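PDB 5GXX: glucanase from Clostridium thermocellum, which probably hydrolyses internal beta-1,4-glucosidic bonds of cellulose, as a family 9 endoglucanase that carries a cellulose-binding module beside its catalytic domain. Local coordinates for residues His380-Tyr385 / Ser471-Arg476; Val32-Asp37 / Pro439-Asp444; Leu152-Ile157 / Ser205-Leu210; Pro60-Ala65 / Gly146-Ala151. The protein carries 1 engineered substitution. All blocks are in the same frame, centred on the assembly; numbering follows the deposited sequence.

Interaction 1: His380-Tyr385 / Ser471-Arg476; sequences HRHVLY and SSWPAR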
loop_
_atom_site.group_PDB
_atom_site.type_symbol
_atom_site.label_atom_id
_atom_site.label_comp_id
_atom_site.label_asym_id
_atom_site.label_seq_id
_atom_site.Cartn_x
_atom_site.Cartn_y
_atom_site.Cartn_z
ATOM N N HIS A 380 -19.921 -15.987 17.932
ATOM C CA HIS A 380 -19.472 -17.216 17.261
ATOM C C HIS A 380 -20.564 -17.737 16.332
ATOM O O HIS A 380 -21.761 -17.753 16.669
ATOM C CB HIS A 380 -19.182 -18.330 18.269
ATOM C CG HIS A 380 -17.842 -18.214 18.920
ATOM N ND1 HIS A 380 -17.231 -16.995 19.123
ATOM C CD2 HIS A 380 -16.993 -19.155 19.394
ATOM C CE1 HIS A 380 -16.070 -17.187 19.725
ATOM N NE2 HIS A 380 -15.901 -18.486 19.898
ATOM N N ARG A 381 -20.132 -18.222 15.172
ATOM C CA ARG A 381 -21.070 -18.816 14.224
ATOM C C ARG A 381 -21.485 -20.239 14.583
ATOM O O ARG A 381 -22.548 -20.690 14.135
ATOM C CB ARG A 381 -20.522 -18.725 12.801
ATOM C CG ARG A 381 -20.496 -17.269 12.338
ATOM C CD ARG A 381 -19.620 -17.075 11.098
ATOM N NE ARG A 381 -20.349 -16.997 9.845
ATOM C CZ ARG A 381 -19.761 -16.966 8.651
ATOM N NH1 ARG A 381 -18.441 -17.064 8.538
ATOM N NH2 ARG A 381 -20.510 -16.890 7.560
ATOM N N HIS A 382 -20.680 -20.912 15.407
ATOM C CA HIS A 382 -20.922 -22.312 15.774
ATOM C C HIS A 382 -20.899 -22.543 17.268
ATOM O O HIS A 382 -20.268 -21.785 17.996
ATOM C CB HIS A 382 -19.910 -23.238 15.107
ATOM C CG HIS A 382 -19.713 -22.914 13.662
ATOM N ND1 HIS A 382 -20.743 -23.008 12.749
ATOM C CD2 HIS A 382 -18.644 -22.422 12.991
ATOM C CE1 HIS A 382 -20.308 -22.587 11.572
ATOM N NE2 HIS A 382 -19.030 -22.259 11.682
ATOM N N VAL A 383 -21.582 -23.604 17.697
ATOM C CA VAL A 383 -21.636 -23.947 19.121
ATOM C C VAL A 383 -20.630 -25.047 19.407
ATOM O O VAL A 383 -20.764 -26.156 18.899
ATOM C CB VAL A 383 -23.021 -24.455 19.549
ATOM C CG1 VAL A 383 -23.074 -24.703 21.057
ATOM C CG2 VAL A 383 -24.066 -23.428 19.166
ATOM N N LEU A 384 -19.618 -24.734 20.210
ATOM C CA LEU A 384 -18.595 -25.722 20.574
ATOM C C LEU A 384 -19.083 -26.568 21.764
ATOM O O LEU A 384 -18.532 -26.548 22.881
ATOM C CB LEU A 384 -17.264 -25.015 20.894
ATOM C CG LEU A 384 -16.040 -25.912 21.100
ATOM C CD1 LEU A 384 -15.527 -26.547 19.803
ATOM C CD2 LEU A 384 -14.923 -25.059 21.711
ATOM N N TYR A 385 -20.114 -27.362 21.508
ATOM C CA TYR A 385 -20.743 -28.097 22.599
ATOM C C TYR A 385 -19.745 -28.912 23.385
ATOM O O TYR A 385 -18.907 -29.662 22.835
ATOM C CB TYR A 385 -21.830 -29.071 22.126
ATOM C CG TYR A 385 -23.117 -28.432 21.670
ATOM C CD1 TYR A 385 -24.046 -27.942 22.595
ATOM C CD2 TYR A 385 -23.420 -28.353 20.314
ATOM C CE1 TYR A 385 -25.239 -27.373 22.170
ATOM C CE2 TYR A 385 -24.619 -27.788 19.887
ATOM C CZ TYR A 385 -25.520 -27.297 20.814
ATOM O OH TYR A 385 -26.696 -26.741 20.362
ATOM N N SER A 471 -17.567 -18.595 3.885
ATOM C CA SER A 471 -18.108 -19.919 4.239
ATOM C C SER A 471 -17.762 -20.367 5.654
ATOM O O SER A 471 -16.743 -19.964 6.205
ATOM C CB SER A 471 -17.679 -20.981 3.221
ATOM O OG SER A 471 -16.264 -21.111 3.158
ATOM N N SER A 472 -18.622 -21.199 6.228
ATOM C CA SER A 472 -18.459 -21.634 7.618
ATOM C C SER A 472 -19.199 -22.935 7.941
ATOM O O SER A 472 -18.959 -23.492 9.016
ATOM C CB SER A 472 -18.867 -20.524 8.595
ATOM O OG SER A 472 -18.068 -20.562 9.766
ATOM N N TRP A 473 -20.062 -23.433 7.047
ATOM C CA TRP A 473 -20.831 -24.658 7.330
ATOM C C TRP A 473 -20.594 -25.766 6.305
ATOM O O TRP A 473 -21.515 -26.139 5.575
ATOM C CB TRP A 473 -22.336 -24.357 7.406
ATOM C CG TRP A 473 -22.729 -23.606 8.616
ATOM C CD1 TRP A 473 -23.134 -24.131 9.807
ATOM C CD2 TRP A 473 -22.769 -22.185 8.764
ATOM N NE1 TRP A 473 -23.429 -23.121 10.690
ATOM C CE2 TRP A 473 -23.211 -21.914 10.078
ATOM C CE3 TRP A 473 -22.471 -21.115 7.908
ATOM C CZ2 TRP A 473 -23.355 -20.617 10.561
ATOM C CZ3 TRP A 473 -22.626 -19.822 8.385
ATOM C CH2 TRP A 473 -23.067 -19.586 9.706
ATOM N N PRO A 474 -19.361 -26.293 6.217
ATOM C CA PRO A 474 -18.139 -25.860 6.884
ATOM C C PRO A 474 -17.405 -24.839 6.020
ATOM O O PRO A 474 -17.692 -24.707 4.820
ATOM C CB PRO A 474 -17.313 -27.145 6.933
ATOM C CG PRO A 474 -17.699 -27.876 5.647
ATOM C CD PRO A 474 -19.132 -27.482 5.376
ATOM N N ALA A 475 -16.426 -24.151 6.598
ATOM C CA ALA A 475 -15.536 -23.342 5.764
ATOM C C ALA A 475 -15.030 -24.192 4.601
ATOM O O ALA A 475 -14.734 -25.371 4.783
ATOM C CB ALA A 475 -14.358 -22.819 6.598
ATOM N N ARG A 476 -14.966 -23.635 3.387
ATOM C CA ARG A 476 -14.635 -24.459 2.229
ATOM C C ARG A 476 -14.208 -23.580 1.072
ATOM O O ARG A 476 -14.349 -22.361 1.129
ATOM C CB ARG A 476 -15.822 -25.350 1.818
ATOM C CG ARG A 476 -17.067 -24.593 1.403
ATOM C CD ARG A 476 -18.299 -25.515 1.282
ATOM N NE ARG A 476 -19.499 -24.785 0.876
ATOM C CZ ARG A 476 -20.240 -24.033 1.685
ATOM N NH1 ARG A 476 -19.942 -23.901 2.976
ATOM N NH2 ARG A 476 -21.309 -23.419 1.204
HETATM O O HOH W 1 -15.949 -17.301 7.007
#

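Interaction 2: Val32-Asp37 / Pro439-Asp444; sequences VEWRGD and PPEQRD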
loop_
_atom_site.group_PDB
_atom_site.type_symbol
_atom_site.label_atom_id
_atom_site.label_comp_id
_atom_site.label_asym_id
_atom_site.label_seq_id
_atom_site.Cartn_x
_atom_site.Cartn_y
_atom_site.Cartn_z
ATOM N N VAL A 32 -20.648 -33.065 13.312
ATOM C CA VAL A 32 -20.447 -31.620 13.401
ATOM C C VAL A 32 -20.631 -30.976 12.027
ATOM O O VAL A 32 -19.770 -31.115 11.162
ATOM C CB VAL A 32 -19.066 -31.285 13.975
ATOM C CG1 VAL A 32 -19.002 -29.798 14.322
ATOM C CG2 VAL A 32 -18.765 -32.114 15.237
ATOM N N GLU A 33 -21.741 -30.266 11.830
ATOM C CA GLU A 33 -22.145 -29.790 10.505
ATOM C C GLU A 33 -21.180 -28.744 9.982
ATOM O O GLU A 33 -21.042 -28.594 8.763
ATOM C CB GLU A 33 -23.570 -29.215 10.530
ATOM C CG GLU A 33 -23.727 -27.990 11.405
ATOM C CD GLU A 33 -25.126 -27.418 11.320
ATOM O OE1 GLU A 33 -25.612 -27.224 10.182
ATOM O OE2 GLU A 33 -25.737 -27.159 12.374
ATOM N N TRP A 34 -20.514 -28.046 10.899
ATOM C CA TRP A 34 -19.547 -27.009 10.525
ATOM C C TRP A 34 -18.102 -27.501 10.476
ATOM O O TRP A 34 -17.175 -26.678 10.449
ATOM C CB TRP A 34 -19.659 -25.827 11.486
ATOM C CG TRP A 34 -19.683 -26.176 12.957
ATOM C CD1 TRP A 34 -20.778 -26.522 13.703
ATOM C CD2 TRP A 34 -18.560 -26.209 13.852
ATOM N NE1 TRP A 34 -20.405 -26.752 15.008
ATOM C CE2 TRP A 34 -19.057 -26.546 15.133
ATOM C CE3 TRP A 34 -17.190 -25.943 13.706
ATOM C CZ2 TRP A 34 -18.230 -26.652 16.255
ATOM C CZ3 TRP A 34 -16.363 -26.044 14.830
ATOM C CH2 TRP A 34 -16.891 -26.404 16.086
ATOM N N ARG A 35 -17.882 -28.814 10.474
ATOM C CA ARG A 35 -16.540 -29.348 10.259
ATOM C C ARG A 35 -16.519 -30.218 9.010
ATOM O O ARG A 35 -17.398 -31.059 8.815
ATOM C CB ARG A 35 -16.039 -30.168 11.450
ATOM C CG ARG A 35 -15.655 -29.391 12.728
ATOM C CD ARG A 35 -14.552 -28.334 12.530
ATOM N NE ARG A 35 -13.580 -28.820 11.549
ATOM C CZ ARG A 35 -12.731 -29.817 11.793
ATOM N NH1 ARG A 35 -12.614 -30.343 13.013
ATOM N NH2 ARG A 35 -11.958 -30.285 10.809
ATOM N N GLY A 36 -15.507 -30.013 8.167
ATOM C CA GLY A 36 -15.243 -30.887 7.031
ATOM C C GLY A 36 -13.807 -31.377 7.112
ATOM O O GLY A 36 -13.091 -30.988 8.038
ATOM N N ASP A 37 -13.373 -32.172 6.128
ATOM C CA ASP A 37 -11.972 -32.586 6.007
ATOM C C ASP A 37 -11.083 -31.346 6.018
ATOM O O ASP A 37 -11.389 -30.323 5.384
ATOM C CB ASP A 37 -11.726 -33.367 4.708
ATOM C CG ASP A 37 -12.345 -34.748 4.720
ATOM O OD1 ASP A 37 -12.756 -35.243 5.788
ATOM O OD2 ASP A 37 -12.440 -35.352 3.627
ATOM N N PRO A 439 -28.758 -30.028 17.453
ATOM C CA PRO A 439 -29.763 -29.368 16.634
ATOM C C PRO A 439 -29.081 -28.538 15.548
ATOM O O PRO A 439 -27.942 -28.098 15.737
ATOM C CB PRO A 439 -30.475 -28.456 17.634
ATOM C CG PRO A 439 -29.456 -28.158 18.661
ATOM C CD PRO A 439 -28.642 -29.410 18.785
ATOM N N PRO A 440 -29.761 -28.348 14.409
ATOM C CA PRO A 440 -29.161 -27.613 13.297
ATOM C C PRO A 440 -28.960 -26.150 13.668
ATOM O O PRO A 440 -29.762 -25.564 14.394
ATOM C CB PRO A 440 -30.185 -27.754 12.159
ATOM C CG PRO A 440 -31.120 -28.835 12.587
ATOM C CD PRO A 440 -31.103 -28.863 14.088
ATOM N N GLU A 441 -27.873 -25.567 13.172
ATOM C CA GLU A 441 -27.572 -24.163 13.421
ATOM C C GLU A 441 -28.301 -23.248 12.445
ATOM O O GLU A 441 -28.580 -23.634 11.310
ATOM C CB GLU A 441 -26.061 -23.923 13.296
ATOM C CG GLU A 441 -25.306 -24.526 14.473
ATOM C CD GLU A 441 -23.790 -24.350 14.418
ATOM O OE1 GLU A 441 -23.223 -23.870 13.409
ATOM O OE2 GLU A 441 -23.143 -24.699 15.422
ATOM N N GLN A 442 -28.598 -22.041 12.918
ATOM C CA GLN A 442 -28.972 -20.930 12.051
ATOM C C GLN A 442 -27.741 -20.513 11.256
ATOM O O GLN A 442 -26.708 -20.189 11.835
ATOM C CB GLN A 442 -29.459 -19.752 12.906
ATOM C CG GLN A 442 -29.889 -18.515 12.118
ATOM C CD GLN A 442 -30.968 -18.804 11.090
ATOM O OE1 GLN A 442 -30.760 -18.615 9.889
ATOM N NE2 GLN A 442 -32.123 -19.277 11.553
ATOM N N ARG A 443 -27.837 -20.535 9.933
ATOM C CA ARG A 443 -26.715 -20.128 9.100
ATOM C C ARG A 443 -26.875 -18.683 8.642
ATOM O O ARG A 443 -27.965 -18.106 8.718
ATOM C CB ARG A 443 -26.549 -21.071 7.908
ATOM C CG ARG A 443 -26.355 -22.520 8.348
ATOM C CD ARG A 443 -26.173 -23.457 7.181
ATOM N NE ARG A 443 -25.966 -24.820 7.672
ATOM C CZ ARG A 443 -25.562 -25.843 6.924
ATOM N NH1 ARG A 443 -25.324 -25.682 5.630
ATOM N NH2 ARG A 443 -25.375 -27.029 7.480
ATOM N N ASP A 444 -25.757 -18.074 8.261
ATOM C CA ASP A 444 -25.831 -16.797 7.565
ATOM C C ASP A 444 -25.229 -16.984 6.176
ATOM O O ASP A 444 -24.920 -18.115 5.791
ATOM C CB ASP A 444 -25.311 -15.609 8.398
ATOM C CG ASP A 444 -24.002 -15.887 9.126
ATOM O OD1 ASP A 444 -23.177 -16.687 8.638
ATOM O OD2 ASP A 444 -23.783 -15.258 10.184
HETATM O O HOH W 2 -27.717 -25.860 9.902
HETATM O O HOH W 3 -25.359 -28.465 14.663
#

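Interaction 3: Leu152-Ile157 / Ser205-Leu210; sequences LAVGSI and STWLYL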
loop_
_atom_site.group_PDB
_atom_site.type_symbol
_atom_site.label_atom_id
_atom_site.label_comp_id
_atom_site.label_asym_id
_atom_site.label_seq_id
_atom_site.Cartn_x
_atom_site.Cartn_y
_atom_site.Cartn_z
ATOM N N LEU A 152 -2.223 -46.154 24.067
ATOM C CA LEU A 152 -2.470 -47.384 23.320
ATOM C C LEU A 152 -2.631 -48.619 24.209
ATOM O O LEU A 152 -3.397 -49.536 23.884
ATOM C CB LEU A 152 -1.387 -47.581 22.255
ATOM C CG LEU A 152 -1.478 -46.571 21.104
ATOM C CD1 LEU A 152 -0.148 -46.460 20.359
ATOM C CD2 LEU A 152 -2.618 -46.902 20.135
ATOM N N ALA A 153 -1.967 -48.627 25.355
ATOM C CA ALA A 153 -2.115 -49.743 26.286
ATOM C C ALA A 153 -3.529 -49.778 26.857
ATOM O O ALA A 153 -4.234 -50.776 26.746
ATOM C CB ALA A 153 -1.079 -49.665 27.392
ATOM N N VAL A 154 -3.961 -48.687 27.483
ATOM C CA VAL A 154 -5.345 -48.680 27.945
ATOM C C VAL A 154 -6.371 -48.841 26.815
ATOM O O VAL A 154 -7.355 -49.569 26.966
ATOM C CB VAL A 154 -5.643 -47.475 28.863
ATOM C CG1 VAL A 154 -5.469 -46.125 28.133
ATOM C CG2 VAL A 154 -7.023 -47.620 29.476
ATOM N N GLY A 155 -6.139 -48.206 25.666
ATOM C CA GLY A 155 -7.040 -48.363 24.526
ATOM C C GLY A 155 -7.207 -49.807 24.086
ATOM O O GLY A 155 -8.309 -50.236 23.734
ATOM N N SER A 156 -6.095 -50.538 24.118
ATOM C CA SER A 156 -6.093 -51.950 23.721
ATOM C C SER A 156 -6.992 -52.775 24.640
ATOM O O SER A 156 -7.630 -53.720 24.182
ATOM C CB SER A 156 -4.666 -52.504 23.697
ATOM O OG SER A 156 -4.204 -52.933 24.973
ATOM N N ILE A 157 -7.070 -52.416 25.919
ATOM C CA ILE A 157 -7.976 -53.105 26.843
ATOM C C ILE A 157 -9.432 -52.754 26.534
ATOM O O ILE A 157 -10.271 -53.623 26.283
ATOM C CB ILE A 157 -7.719 -52.717 28.319
ATOM C CG1 ILE A 157 -6.256 -52.964 28.686
ATOM C CG2 ILE A 157 -8.702 -53.402 29.283
ATOM C CD1 ILE A 157 -5.875 -52.478 30.082
ATOM N N SER A 205 4.088 -48.292 31.770
ATOM C CA SER A 205 4.338 -49.646 32.272
ATOM C C SER A 205 3.180 -50.150 33.140
ATOM O O SER A 205 2.834 -51.332 33.082
ATOM C CB SER A 205 5.695 -49.771 32.994
ATOM O OG SER A 205 5.817 -48.875 34.089
ATOM N N THR A 206 2.566 -49.257 33.922
ATOM C CA THR A 206 1.434 -49.626 34.769
ATOM C C THR A 206 0.261 -50.076 33.908
ATOM O O THR A 206 -0.329 -51.124 34.164
ATOM C CB THR A 206 1.026 -48.453 35.695
ATOM O OG1 THR A 206 2.119 -48.175 36.575
ATOM C CG2 THR A 206 -0.225 -48.775 36.507
ATOM N N TRP A 207 -0.075 -49.289 32.888
ATOM C CA TRP A 207 -1.118 -49.685 31.947
ATOM C C TRP A 207 -0.795 -50.974 31.185
ATOM O O TRP A 207 -1.700 -51.762 30.918
ATOM C CB TRP A 207 -1.467 -48.546 30.975
ATOM C CG TRP A 207 -2.425 -47.553 31.601
ATOM C CD1 TRP A 207 -2.183 -46.236 31.880
ATOM C CD2 TRP A 207 -3.767 -47.818 32.033
ATOM N NE1 TRP A 207 -3.298 -45.661 32.454
ATOM C CE2 TRP A 207 -4.280 -46.610 32.569
ATOM C CE3 TRP A 207 -4.587 -48.955 32.028
ATOM C CZ2 TRP A 207 -5.573 -46.506 33.093
ATOM C CZ3 TRP A 207 -5.879 -48.850 32.549
ATOM C CH2 TRP A 207 -6.356 -47.630 33.070
ATOM N N LEU A 208 0.474 -51.177 30.827
ATOM C CA LEU A 208 0.896 -52.444 30.222
ATOM C C LEU A 208 0.748 -53.644 31.163
ATOM O O LEU A 208 0.364 -54.731 30.717
ATOM C CB LEU A 208 2.309 -52.339 29.638
ATOM C CG LEU A 208 2.403 -51.590 28.306
ATOM C CD1 LEU A 208 3.816 -51.138 27.976
ATOM C CD2 LEU A 208 1.763 -52.361 27.142
ATOM N N TYR A 209 1.013 -53.453 32.452
ATOM C CA TYR A 209 0.720 -54.478 33.437
ATOM C C TYR A 209 -0.770 -54.779 33.454
ATOM O O TYR A 209 -1.190 -55.940 33.419
ATOM C CB TYR A 209 1.161 -54.053 34.839
ATOM C CG TYR A 209 1.020 -55.169 35.860
ATOM C CD1 TYR A 209 1.628 -56.392 35.626
ATOM C CD2 TYR A 209 0.268 -55.021 37.037
ATOM C CE1 TYR A 209 1.524 -57.444 36.531
ATOM C CE2 TYR A 209 0.147 -56.082 37.946
ATOM C CZ TYR A 209 0.779 -57.285 37.685
ATOM O OH TYR A 209 0.710 -58.357 38.556
ATOM N N LEU A 210 -1.577 -53.722 33.502
ATOM C CA LEU A 210 -3.015 -53.927 33.550
ATOM C C LEU A 210 -3.534 -54.541 32.247
ATOM O O LEU A 210 -4.571 -55.204 32.242
ATOM C CB LEU A 210 -3.742 -52.621 33.901
ATOM C CG LEU A 210 -3.554 -52.011 35.293
ATOM C CD1 LEU A 210 -4.391 -50.725 35.358
ATOM C CD2 LEU A 210 -3.956 -52.988 36.390
#

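Interaction 4: Pro60-Ala65 / Gly146-Ala151; sequences PMAYSA and GQMAAA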
loop_
_atom_site.group_PDB
_atom_site.type_symbol
_atom_site.label_atom_id
_atom_site.label_comp_id
_atom_site.label_asym_id
_atom_site.label_seq_id
_atom_site.Cartn_x
_atom_site.Cartn_y
_atom_site.Cartn_z
ATOM N N PRO A 60 -0.083 -33.884 24.849
ATOM C CA PRO A 60 -1.448 -33.793 25.377
ATOM C C PRO A 60 -2.476 -34.593 24.573
ATOM O O PRO A 60 -3.512 -34.967 25.125
ATOM C CB PRO A 60 -1.754 -32.288 25.310
ATOM C CG PRO A 60 -0.869 -31.802 24.170
ATOM C CD PRO A 60 0.400 -32.573 24.387
ATOM N N MET A 61 -2.217 -34.880 23.300
ATOM C CA MET A 61 -3.190 -35.650 22.544
ATOM C C MET A 61 -3.264 -37.059 23.084
ATOM O O MET A 61 -4.363 -37.580 23.342
ATOM C CB MET A 61 -2.869 -35.694 21.050
ATOM C CG MET A 61 -4.087 -36.084 20.230
ATOM S SD MET A 61 -3.759 -36.730 18.581
ATOM C CE MET A 61 -2.857 -35.408 17.786
ATOM N N ALA A 62 -2.087 -37.657 23.292
ATOM C CA ALA A 62 -2.024 -39.015 23.796
ATOM C C ALA A 62 -2.510 -39.042 25.240
ATOM O O ALA A 62 -3.227 -39.959 25.620
ATOM C CB ALA A 62 -0.608 -39.560 23.661
ATOM N N TYR A 63 -2.192 -38.018 26.028
ATOM C CA TYR A 63 -2.645 -37.958 27.419
ATOM C C TYR A 63 -4.161 -38.012 27.424
ATOM O O TYR A 63 -4.774 -38.773 28.187
ATOM C CB TYR A 63 -2.149 -36.688 28.121
ATOM C CG TYR A 63 -2.987 -36.324 29.329
ATOM C CD1 TYR A 63 -2.716 -36.883 30.576
ATOM C CD2 TYR A 63 -4.062 -35.433 29.208
ATOM C CE1 TYR A 63 -3.490 -36.573 31.690
ATOM C CE2 TYR A 63 -4.848 -35.112 30.327
ATOM C CZ TYR A 63 -4.556 -35.701 31.549
ATOM O OH TYR A 63 -5.297 -35.411 32.674
ATOM N N SER A 64 -4.750 -37.187 26.561
ATOM C CA SER A 64 -6.212 -37.066 26.467
ATOM C C SER A 64 -6.813 -38.416 26.085
ATOM O O SER A 64 -7.777 -38.874 26.698
ATOM C CB SER A 64 -6.670 -35.968 25.499
ATOM O OG SER A 64 -6.200 -34.688 25.890
ATOM N N ALA A 65 -6.262 -39.052 25.059
ATOM C CA ALA A 65 -6.713 -40.393 24.682
ATOM C C ALA A 65 -6.589 -41.406 25.821
ATOM O O ALA A 65 -7.522 -42.176 26.065
ATOM C CB ALA A 65 -5.930 -40.876 23.461
ATOM N N GLY A 146 6.275 -42.310 25.636
ATOM C CA GLY A 146 5.744 -43.076 26.757
ATOM C C GLY A 146 4.252 -42.828 26.919
ATOM O O GLY A 146 3.478 -43.743 27.215
ATOM N N GLN A 147 3.850 -41.576 26.728
ATOM C CA GLN A 147 2.423 -41.235 26.787
ATOM C C GLN A 147 1.639 -41.871 25.645
ATOM O O GLN A 147 0.535 -42.385 25.849
ATOM C CB GLN A 147 2.199 -39.712 26.854
ATOM C CG GLN A 147 0.760 -39.266 27.166
ATOM C CD GLN A 147 0.239 -39.767 28.502
ATOM O OE1 GLN A 147 -0.752 -40.493 28.544
ATOM N NE2 GLN A 147 0.904 -39.395 29.593
ATOM N N MET A 148 2.227 -41.890 24.451
ATOM C CA MET A 148 1.579 -42.549 23.318
ATOM C C MET A 148 1.422 -44.041 23.626
ATOM O O MET A 148 0.383 -44.634 23.336
ATOM C CB MET A 148 2.361 -42.327 22.016
ATOM C CG MET A 148 2.423 -40.866 21.568
ATOM S SD MET A 148 3.665 -40.545 20.280
ATOM C CE MET A 148 3.059 -41.559 18.922
ATOM N N ALA A 149 2.436 -44.632 24.259
ATOM C CA ALA A 149 2.364 -46.036 24.655
ATOM C C ALA A 149 1.232 -46.287 25.648
ATOM O O ALA A 149 0.494 -47.259 25.507
ATOM C CB ALA A 149 3.672 -46.484 25.278
ATOM N N ALA A 150 1.117 -45.413 26.649
ATOM C CA ALA A 150 0.109 -45.559 27.690
ATOM C C ALA A 150 -1.294 -45.498 27.095
ATOM O O ALA A 150 -2.161 -46.307 27.439
ATOM C CB ALA A 150 0.281 -44.462 28.739
ATOM N N ALA A 151 -1.509 -44.538 26.197
ATOM C CA ALA A 151 -2.813 -44.361 25.552
ATOM C C ALA A 151 -3.200 -45.613 24.785
ATOM O O ALA A 151 -4.330 -46.104 24.868
ATOM C CB ALA A 151 -2.780 -43.164 24.622
HETATM O O HOH W 4 -6.834 -45.090 25.428
#

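Interaction 1: His380-Tyr385 / Ser471-Arg476
Arg-381 and Ser-472 mark the nearest approach of two irregular loops, with their CA atoms 7.6 Å apart, so that side chains rather than backbone bonds make the contact. His-382 makes the direct side-chain hydrogen bond between the segments: its NE2 lies 2.7 Å from Ser-472 OG, either atom could donate, and ND1 is taken by Glu-441. Histidine suits this place because one flat ring serves two polar partners and still offers a thin edge for packing. That edge points at the face of Trp-473 in a T-shaped pair: the His-382 ring and the five-membered ring of Trp-473 have centroids 4.5 Å apart and planes at 78°, with His-382 CE1 3.3 Å from Trp-473 NE1. The indole N-H is itself bound to Glu-441.

Arg-381 runs beside the His-382 ring, on the same side of the indole, its CB over the imidazole face. The bend at chi3 (100°) turns one face of its guanidinium onto Ser-472 CB, 3.5 Å from Arg-381 NH1. Guanidinium and indole stand nearly perpendicular, so they do not stack. A water at the guanidinium edge joins Arg-381 NH1 to Ser-471 O, and Arg-470 O and Asp-444 hold NH2.

The contact brings a loop of the family 9 catalytic domain against the cellulose-binding module. On one side Arg-381 and His-382 bond through their backbones to helix 364-367; on the other, the loop 471-476 links strands 460-469 and 481-488, and Ser-471 and Arg-476 rest on Phe-447 of strand 447-456.

Interaction 2: Val32-Asp37 / Pro439-Asp444
Glu-33 reaches Glu-441 and Arg-443 from a type I turn spanning Val-32 to Arg-35, with its CG set between the backbone N and the carbonyl carbon (chi1 64°) and the chain straight beyond it, which sends the carboxylate out toward the loop 439-444. Arg-443 answers with a chain extended from CG to NE.

The two oxygens of Glu-33 then divide the work. OE1 receives Arg-443 NH2 at 2.7 Å in an almost straight salt bridge (172°), met nearly along the C-O axis and lying in the guanidinium plane. OE2 accepts the backbone N of Glu-441 at 2.8 Å through its syn lone pair. The water on Glu-33 OE1 also donates to Glu-441 O and accepts from Arg-443 NE; a second water, on Glu-33 OE2, donates to Pro-439 O. A glutamate fits here because it is long enough to span the gap and can accept several donors at once.

Glu-441 turns its own carboxylate toward Trp-34, whose ring plane it nearly shares in direction (11° apart). Glu-441 OE2 sits 3.4 Å from Trp-34 CD1; its bond goes instead to Val-383 N, while OE1 serves His-382 and Trp-473. The indole of Trp-34 stacks on His-382.

Glu-33 OE2 and Glu-441 OE1 are only 4.3 Å apart, two acids that would be expected to repel each other. Arg-443 and the backbone N-H of Glu-441 probably offset this around Glu-33, and the donors gathered by Glu-441 do likewise, so both acids could remain ionised where the loop between helix 412-429 and strand 447-456 meets the turn 32-35.

Interaction 3: Leu152-Ile157 / Ser205-Leu210
Trp-207 leans from helix 205-210 onto Ala-153 and Val-154 of helix 152-157, and its side chain can be followed outward atom by atom. CB meets the methyl of Ala-153 at 3.8 Å (Trp-207 CB to Ala-153 CB). With CG beside the backbone N (chi1 -81°), the indole lies alongside the neighbouring helix. There Trp-207 CD2 comes 3.7 Å from Val-154 CB, and further along CZ3 is 3.5 Å from Val-154 CG2. That methyl stands over the six-membered ring, 3.6 Å from its centroid and 17° off the normal, a well-centred CH-pi contact. Beta-branched valine suits the place because its CB and one methyl together cover a broad part of the indole face. At the ring edge, Ile-157 CD1 approaches Trp-207 CE3 at 4.2 Å and also lies against the backbone carbonyl of Leu-210.

Ala-153 fits where the helices are nearest: its small methyl touches both Trp-207 and Leu-208 CD2, allowing segment axes 8.5 Å apart. The N-to-C directions differ by only 20°, a nearly parallel pairing consistent with neighbouring inner helices of the family 9 (alpha/alpha)6 barrel.

Around this interface, Trp-207 makes edge-to-face pairs with Trp-203 of its own helix and with Trp-70 and Tyr-73 of helix 58-75, and touches Leu-255 of helix 249-260. Leu-208 extends to Phe-172 of helix 162-178 and Tyr-217 of helix 215-224.

Interaction 4: Pro60-Ala65 / Gly146-Ala151
Ala-62 and Ala-151 form the centre of this helix pair, where methyls meet backbone at close range. Ala-62 CB lies 3.7 Å from Met-148 CA and 3.9 Å from Met-148 CG, while Ala-151 CB comes to 3.4 Å from Ala-62 O. One turn on, Ala-65 CB and Ala-151 CB touch at 4.1 Å. Alanine suits all three positions, since its small methyl lets the segment axes come within 8.0 Å.

The helices run nearly parallel, 23° apart. This agrees with the (alpha/alpha)6 barrel of family 9 glycoside hydrolases, in which neighbouring inner helices share one direction.

Gln-147 flanks the alanines. Its CG is anti to the backbone N (chi1 -170°) and the chain bends at chi2, folding the amide against the backbone and CB of Tyr-63, with Gln-147 OE1 3.4 Å from Tyr-63 CA. Beyond the pair, Trp-203 NE1 bonds to that same OE1 and so holds the buried amide in place. A water spans the other end, donating to Ala-65 O and, at 2.8 Å, to Ala-151 O. On the far side of helix 60-65, Ser-64 turns its hydroxyl back to Pro-60 O and packs on helix 412-429.

The four contacts fall into two groups. Interactions 1 and 2 have centres 5 Å apart and meet at Glu-441, whose OE1 lies 2.7 Å from His-382 ND1 and 2.8 Å from Trp-473 NE1; their segments interleave along the chain, joining loops of the catalytic and cellulose-binding regions through the loop 439-444. Interactions 3 and 4, centres 11 Å apart, use successive parts of helix 142-158, and Trp-203 links them by pairing with Trp-207 and bonding to Gln-147. This second group lies near a bound calcium ion, about 7 Å from the Gln-147 side chain and 13 Å from that of Trp-207. Interactions 1 and 4 have centres about 28 Å apart.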